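Local coordinates for protein putative metallopeptidase (PDB 3IEH) that probably acts as a zinc-dependent metallocarboxypeptidase-like hydrolase of the M14 peptidase family, at residues A73-E78 and N126-F131; E79-W84 and C169-L174. One frame throughout, in Å; residues are numbered along the deposited sequence.

Interaction 1 (A73-E78 and N126-F131); sequences AGFHGE and NPNRGF. With ZN (zinc ion), chain B.
His76 and Asn126 meet beside a zinc site, where a metal-binding histidine is steadied by a second-shell amide. The imidazole holds the zinc through ND1 at 2.1 Å and turns its other nitrogen to the 126-131 loop: NE2 donates to Asn126 OD1 at 2.6 Å. That oxygen lies almost in the ring plane, while the N-H...O angle of 144° shows a bent bond. The amide plane is turned 52° from the ring plane, and the donor comes in somewhat tilted from the carbonyl plane. With chi1 at -179° the Asn126 amide extends opposite the backbone N, next to the carbonyl carbon, and this places OD1 by the histidine. The same oxygen accepts from Asn128 N at 3.1 Å, closing an Asx turn at the start of a type I turn. The two donors grip OD1 from opposite faces of its plane.

Asn128 fills the angle between the two aromatic residues. Its CB rests 3.5 Å from His76 NE2, and its ND2 sits over one face of Phe75, toward the rim, 3.9 Å from CD2. The same ND2 also gives a hydrogen bond to Glu231. Pro127 lies against the backbone of Phe75, its CG 3.4 Å from Phe75 O, a carbonyl that accepts from Asn110. Were Asn126 an alanine, His76 NE2 would probably lose this acceptor and the imidazole could turn more easily about its metal bond, while the Asx turn would go too.

With NE2 carrying the donated hydrogen, ND1 is left to bind the metal. The carbonyl dipole of Asn126 probably makes the imidazole somewhat more electron-rich, while fixing its rotation.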
ATOM      1  N   ALA A  73      -1.583   0.043  -2.501  1.00 13.89           N
ATOM      2  CA  ALA A  73      -0.542   0.936  -2.971  1.00 12.36           C
ATOM      3  C   ALA A  73      -1.186   2.132  -3.636  1.00 11.88           C
ATOM      4  O   ALA A  73      -2.366   2.101  -3.976  1.00 13.11           O
ATOM      5  CB  ALA A  73       0.363   0.204  -3.978  1.00 12.69           C
ATOM      6  N   GLY A  74      -0.415   3.196  -3.805  1.00 12.51           N
ATOM      7  CA  GLY A  74      -0.844   4.333  -4.589  1.00 13.27           C
ATOM      8  C   GLY A  74      -1.876   5.264  -3.982  1.00 16.08           C
ATOM      9  O   GLY A  74      -2.660   5.875  -4.723  1.00 15.88           O
ATOM     10  N   PHE A  75      -1.884   5.381  -2.652  1.00 16.06           N
ATOM     11  CA  PHE A  75      -2.683   6.411  -1.992  1.00 15.69           C
ATOM     12  C   PHE A  75      -2.136   7.770  -2.345  1.00 15.72           C
ATOM     13  O   PHE A  75      -2.886   8.727  -2.421  1.00 15.55           O
ATOM     14  CB  PHE A  75      -2.650   6.263  -0.469  1.00 17.00           C
ATOM     15  CG  PHE A  75      -3.547   5.194   0.044  1.00 15.12           C
ATOM     16  CD1 PHE A  75      -3.092   3.890   0.165  1.00 21.04           C
ATOM     17  CD2 PHE A  75      -4.865   5.486   0.370  1.00 20.23           C
ATOM     18  CE1 PHE A  75      -3.946   2.875   0.633  1.00 22.69           C
ATOM     19  CE2 PHE A  75      -5.728   4.481   0.845  1.00 22.77           C
ATOM     20  CZ  PHE A  75      -5.271   3.183   0.970  1.00 19.69           C
ATOM     21  N   HIS A  76      -0.817   7.858  -2.534  1.00 17.41           N
ATOM     22  CA  HIS A  76      -0.171   9.114  -2.869  1.00 16.68           C
ATOM     23  C   HIS A  76       0.496   9.001  -4.220  1.00 18.29           C
ATOM     24  O   HIS A  76       1.343   8.132  -4.406  1.00 21.33           O
ATOM     25  CB  HIS A  76       0.830   9.480  -1.789  1.00 16.37           C
ATOM     26  CG  HIS A  76       0.198   9.731  -0.460  1.00 17.36           C
ATOM     27  ND1 HIS A  76       0.672   9.179   0.707  1.00 30.43           N
ATOM     28  CD2 HIS A  76      -0.893  10.451  -0.117  1.00 20.98           C
ATOM     29  CE1 HIS A  76      -0.087   9.568   1.716  1.00 29.01           C
ATOM     30  NE2 HIS A  76      -1.048  10.336   1.241  1.00 19.06           N
ATOM     31  N   GLY A  77       0.137   9.909  -5.136  1.00 19.04           N
ATOM     32  CA  GLY A  77       0.489   9.801  -6.559  1.00 17.41           C
ATOM     33  C   GLY A  77       1.949   9.914  -6.915  1.00 17.79           C
ATOM     34  O   GLY A  77       2.361   9.462  -7.994  1.00 17.47           O
ATOM     35  N   GLU A  78       2.739  10.522  -6.028  1.00 18.12           N
ATOM     36  CA  GLU A  78       4.191  10.626  -6.249  1.00 16.85           C
ATOM     37  C   GLU A  78       4.955   9.380  -5.775  1.00 14.66           C
ATOM     38  O   GLU A  78       6.146   9.259  -5.996  1.00 17.29           O
ATOM     39  CB  GLU A  78       4.763  11.890  -5.593  1.00 18.07           C
ATOM     40  CG  GLU A  78       5.230  11.807  -4.138  1.00 20.44           C
ATOM     41  CD  GLU A  78       4.112  11.792  -3.118  1.00 23.74           C
ATOM     42  OE1 GLU A  78       3.007  11.361  -3.483  1.00 24.16           O
ATOM     43  OE2 GLU A  78       4.342  12.225  -1.952  1.00 20.67           O
ATOM     44  N   ASN A 126      -6.298  14.294   0.203  1.00 16.23           N
ATOM     45  CA  ASN A 126      -5.285  13.303   0.581  1.00 16.94           C
ATOM     46  C   ASN A 126      -5.980  11.983   0.820  1.00 18.92           C
ATOM     47  O   ASN A 126      -6.602  11.790   1.873  1.00 21.08           O
ATOM     48  CB  ASN A 126      -4.540  13.724   1.851  1.00 14.55           C
ATOM     49  CG  ASN A 126      -3.453  12.717   2.269  1.00 20.12           C
ATOM     50  OD1 ASN A 126      -3.315  11.614   1.693  1.00 14.85           O
ATOM     51  ND2 ASN A 126      -2.682  13.090   3.285  1.00 19.26           N
ATOM     52  N   PRO A 127      -5.877  11.053  -0.142  1.00 19.70           N
ATOM     53  CA  PRO A 127      -6.687   9.851  -0.023  1.00 18.26           C
ATOM     54  C   PRO A 127      -6.383   8.962   1.194  1.00 19.30           C
ATOM     55  O   PRO A 127      -7.210   8.149   1.558  1.00 16.81           O
ATOM     56  CB  PRO A 127      -6.413   9.115  -1.339  1.00 17.95           C
ATOM     57  CG  PRO A 127      -5.975  10.185  -2.292  1.00 19.83           C
ATOM     58  CD  PRO A 127      -5.189  11.119  -1.446  1.00 21.67           C
ATOM     59  N   ASN A 128      -5.232   9.150   1.829  1.00 22.09           N
ATOM     60  CA  ASN A 128      -4.803   8.322   2.955  1.00 23.08           C
ATOM     61  C   ASN A 128      -5.226   8.833   4.334  1.00 23.39           C
ATOM     62  O   ASN A 128      -4.841   8.240   5.324  1.00 26.84           O
ATOM     63  CB  ASN A 128      -3.277   8.206   2.929  1.00 25.18           C
ATOM     64  CG  ASN A 128      -2.729   7.117   3.869  1.00 26.77           C
ATOM     65  OD1 ASN A 128      -1.658   7.277   4.457  1.00 31.22           O
ATOM     66  ND2 ASN A 128      -3.459   6.026   4.008  1.00 21.32           N
ATOM     67  N   ARG A 129      -5.986   9.917   4.421  1.00 21.15           N
ATOM     68  CA  ARG A 129      -6.462  10.383   5.720  1.00 19.75           C
ATOM     69  C   ARG A 129      -8.008  10.416   5.796  1.00 19.73           C
ATOM     70  O   ARG A 129      -8.722  10.052   4.833  1.00 16.23           O
ATOM     71  CB  ARG A 129      -5.840  11.760   6.043  1.00 23.20           C
ATOM     72  CG  ARG A 129      -6.420  12.941   5.253  1.00 24.59           C
ATOM     73  CD  ARG A 129      -5.707  14.294   5.564  1.00 31.73           C
ATOM     74  NE  ARG A 129      -6.008  14.793   6.901  1.00 28.84           N
ATOM     75  CZ  ARG A 129      -5.443  15.855   7.474  1.00 33.22           C
ATOM     76  NH1 ARG A 129      -4.529  16.580   6.849  1.00 26.56           N
ATOM     77  NH2 ARG A 129      -5.816  16.204   8.697  1.00 44.60           N
ATOM     78  N   GLY A 130      -8.525  10.821   6.959  1.00 18.69           N
ATOM     79  CA  GLY A 130      -9.959  10.863   7.193  1.00 17.27           C
ATOM     80  C   GLY A 130     -10.623   9.532   7.509  1.00 19.36           C
ATOM     81  O   GLY A 130     -11.837   9.430   7.433  1.00 21.58           O
ATOM     82  N   PHE A 131      -9.862   8.498   7.859  1.00 18.76           N
ATOM     83  CA  PHE A 131     -10.485   7.249   8.306  1.00 19.26           C
ATOM     84  C   PHE A 131     -10.479   7.224   9.836  1.00 22.13           C
ATOM     85  O   PHE A 131      -9.505   6.800  10.459  1.00 20.27           O
ATOM     86  CB  PHE A 131      -9.738   6.035   7.777  1.00 19.50           C
ATOM     87  CG  PHE A 131      -9.569   6.030   6.296  1.00 14.86           C
ATOM     88  CD1 PHE A 131      -8.476   6.659   5.717  1.00 18.10           C
ATOM     89  CD2 PHE A 131     -10.506   5.392   5.473  1.00 11.47           C
ATOM     90  CE1 PHE A 131      -8.296   6.649   4.332  1.00 17.56           C
ATOM     91  CE2 PHE A 131     -10.365   5.383   4.096  1.00  9.49           C
ATOM     92  CZ  PHE A 131      -9.252   6.010   3.515  1.00 19.11           C
TER
HETATM   93 ZN    ZN B 276       2.423   8.146   1.335  1.00 68.63          ZN
HETATM   94  O   HOH W   1       3.577   8.329   3.323  1.00 35.82           O

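Interaction 2 (E79-W84 and C169-L174); sequences ESAGPW and CHEDVL. With ZN (zinc ion), chain B.
The zinc site of this M14-family protein is completed where the turn entering helix 81-91 meets the end of strand 165-172. Glu79 and His170 bind the metal here, and His76 supplies the third protein ligand, giving the HxxE...H pattern of the family. Glu79 is bidentate, with OE1 at 2.3 Å and OE2 at 2.5 Å from the zinc; His170 contributes ND1, and water 1 also binds. The glutamate chain runs extended beyond CG (chi2 177°), which carries its carboxylate alongside the strand end to the metal.

The strand backbone takes hold of that carboxylate. Glu171 N donates to Glu79 OE1 at 3.1 Å in a nearly straight bond, with an N-H...O angle of 171°, arriving from above the carboxylate plane. OE1 therefore serves both the metal and a strand amide.

Glu171 reaches back the opposite way. Its CB packs 3.6 Å from Glu79 CB, and its OE1 accepts from Ala81 N at 3.0 Å, again met from above the carboxylate plane, while Ala81 CB packs against the same carboxylate. OE2 of Glu171 is taken by Thr247 and by a salt bridge to Arg256, which ties the 79-84 segment to strand 242-248 and helix 253-271. Gly82 comes over Cys169 O, where a CB would clash with that carbonyl. Beside it, water 2 donates to both Glu79 O and Cys169 O, at 2.6 Å from the former, bridging turn and strand.

The two glutamates thus divide the work: one probably offsets part of the metal's charge, whereas the other, buried among donors and beside Arg256, is likely to stay ionised and to hold helix and strand together.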
ATOM      1  N   GLU A  79       4.269   8.465  -5.111  1.00 13.29           N
ATOM      2  CA  GLU A  79       4.896   7.299  -4.520  1.00 15.85           C
ATOM      3  C   GLU A  79       4.648   6.105  -5.426  1.00 16.64           C
ATOM      4  O   GLU A  79       4.077   5.089  -5.016  1.00 16.14           O
ATOM      5  CB  GLU A  79       4.305   7.112  -3.140  1.00 16.85           C
ATOM      6  CG  GLU A  79       4.456   8.403  -2.308  1.00 18.44           C
ATOM      7  CD  GLU A  79       3.832   8.322  -0.939  1.00 25.53           C
ATOM      8  OE1 GLU A  79       3.237   7.256  -0.574  1.00 27.16           O
ATOM      9  OE2 GLU A  79       3.932   9.342  -0.228  1.00 25.75           O
ATOM     10  N   SER A  80       5.089   6.267  -6.670  1.00 17.89           N
ATOM     11  CA  SER A  80       4.717   5.380  -7.765  1.00 18.41           C
ATOM     12  C   SER A  80       5.460   4.043  -7.769  1.00 18.57           C
ATOM     13  O   SER A  80       4.999   3.098  -8.408  1.00 19.34           O
ATOM     14  CB  SER A  80       4.865   6.114  -9.102  1.00 18.15           C
ATOM     15  OG  SER A  80       6.126   6.738  -9.193  1.00 16.31           O
ATOM     16  N   ALA A  81       6.572   3.941  -7.036  1.00 17.02           N
ATOM     17  CA  ALA A  81       7.258   2.652  -6.913  1.00 18.01           C
ATOM     18  C   ALA A  81       6.366   1.605  -6.197  1.00 18.58           C
ATOM     19  O   ALA A  81       6.528   0.402  -6.411  1.00 18.50           O
ATOM     20  CB  ALA A  81       8.635   2.795  -6.241  1.00 14.04           C
ATOM     21  N   GLY A  82       5.412   2.051  -5.373  1.00 17.71           N
ATOM     22  CA  GLY A  82       4.430   1.121  -4.757  1.00 18.83           C
ATOM     23  C   GLY A  82       3.618   0.315  -5.771  1.00 16.91           C
ATOM     24  O   GLY A  82       3.768  -0.908  -5.850  1.00 15.72           O
ATOM     25  N   PRO A  83       2.759   0.996  -6.561  1.00 16.28           N
ATOM     26  CA  PRO A  83       2.008   0.379  -7.658  1.00 14.94           C
ATOM     27  C   PRO A  83       2.878  -0.404  -8.647  1.00 17.99           C
ATOM     28  O   PRO A  83       2.567  -1.575  -8.938  1.00 16.90           O
ATOM     29  CB  PRO A  83       1.393   1.574  -8.370  1.00 16.85           C
ATOM     30  CG  PRO A  83       1.233   2.639  -7.257  1.00 13.32           C
ATOM     31  CD  PRO A  83       2.384   2.411  -6.342  1.00 15.24           C
ATOM     32  N   TRP A  84       3.960   0.203  -9.158  1.00 16.55           N
ATOM     33  CA  TRP A  84       4.842  -0.514 -10.120  1.00 15.33           C
ATOM     34  C   TRP A  84       5.533  -1.694  -9.438  1.00 16.09           C
ATOM     35  O   TRP A  84       5.781  -2.747 -10.053  1.00 15.99           O
ATOM     36  CB  TRP A  84       5.866   0.410 -10.798  1.00 13.61           C
ATOM     37  CG  TRP A  84       5.242   1.435 -11.728  1.00 12.80           C
ATOM     38  CD1 TRP A  84       5.012   2.748 -11.457  1.00 16.67           C
ATOM     39  CD2 TRP A  84       4.758   1.220 -13.064  1.00 13.50           C
ATOM     40  NE1 TRP A  84       4.431   3.371 -12.539  1.00 17.09           N
ATOM     41  CE2 TRP A  84       4.268   2.450 -13.539  1.00 15.27           C
ATOM     42  CE3 TRP A  84       4.720   0.118 -13.913  1.00 15.70           C
ATOM     43  CZ2 TRP A  84       3.721   2.596 -14.815  1.00 18.72           C
ATOM     44  CZ3 TRP A  84       4.177   0.271 -15.190  1.00 11.23           C
ATOM     45  CH2 TRP A  84       3.670   1.488 -15.615  1.00 10.03           C
ATOM     46  N   CYS A 169       1.873   0.029   0.768  1.00 18.52           N
ATOM     47  CA  CYS A 169       3.199   0.387   0.261  1.00 18.41           C
ATOM     48  C   CYS A 169       3.328   1.847  -0.161  1.00 20.88           C
ATOM     49  O   CYS A 169       2.809   2.259  -1.211  1.00 23.12           O
ATOM     50  CB  CYS A 169       3.548  -0.543  -0.869  1.00 19.79           C
ATOM     51  SG  CYS A 169       3.645  -2.242  -0.222  1.00 27.28           S
ATOM     52  N   HIS A 170       4.019   2.623   0.673  1.00 17.74           N
ATOM     53  CA  HIS A 170       4.177   4.047   0.461  1.00 17.25           C
ATOM     54  C   HIS A 170       5.613   4.367   0.153  1.00 17.96           C
ATOM     55  O   HIS A 170       6.497   3.491   0.200  1.00 17.82           O
ATOM     56  CB  HIS A 170       3.734   4.805   1.702  1.00 17.86           C
ATOM     57  CG  HIS A 170       2.248   4.800   1.902  1.00 19.61           C
ATOM     58  ND1 HIS A 170       1.468   5.906   1.674  1.00 28.94           N
ATOM     59  CD2 HIS A 170       1.398   3.811   2.247  1.00 30.23           C
ATOM     60  CE1 HIS A 170       0.205   5.614   1.916  1.00 24.47           C
ATOM     61  NE2 HIS A 170       0.135   4.348   2.267  1.00 24.81           N
ATOM     62  N   GLU A 171       5.833   5.614  -0.233  1.00 16.99           N
ATOM     63  CA  GLU A 171       7.177   6.124  -0.444  1.00 16.20           C
ATOM     64  C   GLU A 171       7.302   7.499   0.185  1.00 15.32           C
ATOM     65  O   GLU A 171       6.322   8.185   0.360  1.00 15.57           O
ATOM     66  CB  GLU A 171       7.514   6.214  -1.912  1.00 16.48           C
ATOM     67  CG  GLU A 171       7.424   4.942  -2.680  1.00 13.66           C
ATOM     68  CD  GLU A 171       8.386   4.963  -3.850  1.00 14.94           C
ATOM     69  OE1 GLU A 171       7.984   5.434  -4.913  1.00 16.88           O
ATOM     70  OE2 GLU A 171       9.576   4.602  -3.699  1.00 20.67           O
ATOM     71  N   ASP A 172       8.520   7.886   0.532  1.00 18.39           N
ATOM     72  CA  ASP A 172       8.786   9.186   1.143  1.00 19.09           C
ATOM     73  C   ASP A 172       9.740   9.952   0.213  1.00 19.20           C
ATOM     74  O   ASP A 172      10.927   9.627   0.129  1.00 16.95           O
ATOM     75  CB  ASP A 172       9.369   8.963   2.556  1.00 18.78           C
ATOM     76  CG  ASP A 172       9.641  10.264   3.335  1.00 21.77           C
ATOM     77  OD1 ASP A 172       9.593  11.394   2.789  1.00 21.40           O
ATOM     78  OD2 ASP A 172       9.946  10.137   4.528  1.00 20.12           O
ATOM     79  N   VAL A 173       9.203  10.968  -0.474  1.00 20.03           N
ATOM     80  CA  VAL A 173       9.976  11.814  -1.414  1.00 20.19           C
ATOM     81  C   VAL A 173      10.982  12.745  -0.709  1.00 19.36           C
ATOM     82  O   VAL A 173      11.875  13.278  -1.338  1.00 20.23           O
ATOM     83  CB  VAL A 173       9.044  12.648  -2.364  1.00 21.53           C
ATOM     84  CG1 VAL A 173       8.209  13.705  -1.596  1.00 12.59           C
ATOM     85  CG2 VAL A 173       9.849  13.327  -3.419  1.00 25.68           C
ATOM     86  N   LEU A 174      10.851  12.919   0.599  1.00 19.61           N
ATOM     87  CA  LEU A 174      11.797  13.709   1.345  1.00 19.64           C
ATOM     88  C   LEU A 174      12.906  12.868   1.959  1.00 20.88           C
ATOM     89  O   LEU A 174      13.751  13.407   2.672  1.00 20.82           O
ATOM     90  CB  LEU A 174      11.080  14.475   2.445  1.00 20.21           C
ATOM     91  CG  LEU A 174      10.109  15.548   1.928  1.00 29.07           C
ATOM     92  CD1 LEU A 174       9.441  16.250   3.107  1.00 26.26           C
ATOM     93  CD2 LEU A 174      10.808  16.560   1.009  1.00 25.90           C
TER
HETATM   94 ZN    ZN B 276       2.423   8.146   1.335  1.00 68.63          ZN
HETATM   95  O   HOH W   2       2.355   3.977  -3.337  1.00 10.37           O
HETATM   96  O   HOH W   3       6.331  11.110  -0.427  1.00 26.69           O
HETATM   97  O   HOH W   1       3.577   8.329   3.323  1.00 35.82           O

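Interactions 1 and 2 lie with their centres 11 Å apart and share one zinc ion and water 1. Along the chain their segments alternate: 73-78 runs directly into 79-84, then come 126-131 and 169-174. Strand 68-73 and its parallel neighbour 165-172 lie side by side in the mixed sheet, and both lead into the site at their C-terminal ends. The two contacts touch where the rings of His76 and His170 meet, and where Ala73 packs on Gly82 and Pro83. His170, far along the chain from His76 and Glu79, is thereby brought to them at the C-terminal ends of two central strands, beside Glu246, the predicted proton donor/acceptor.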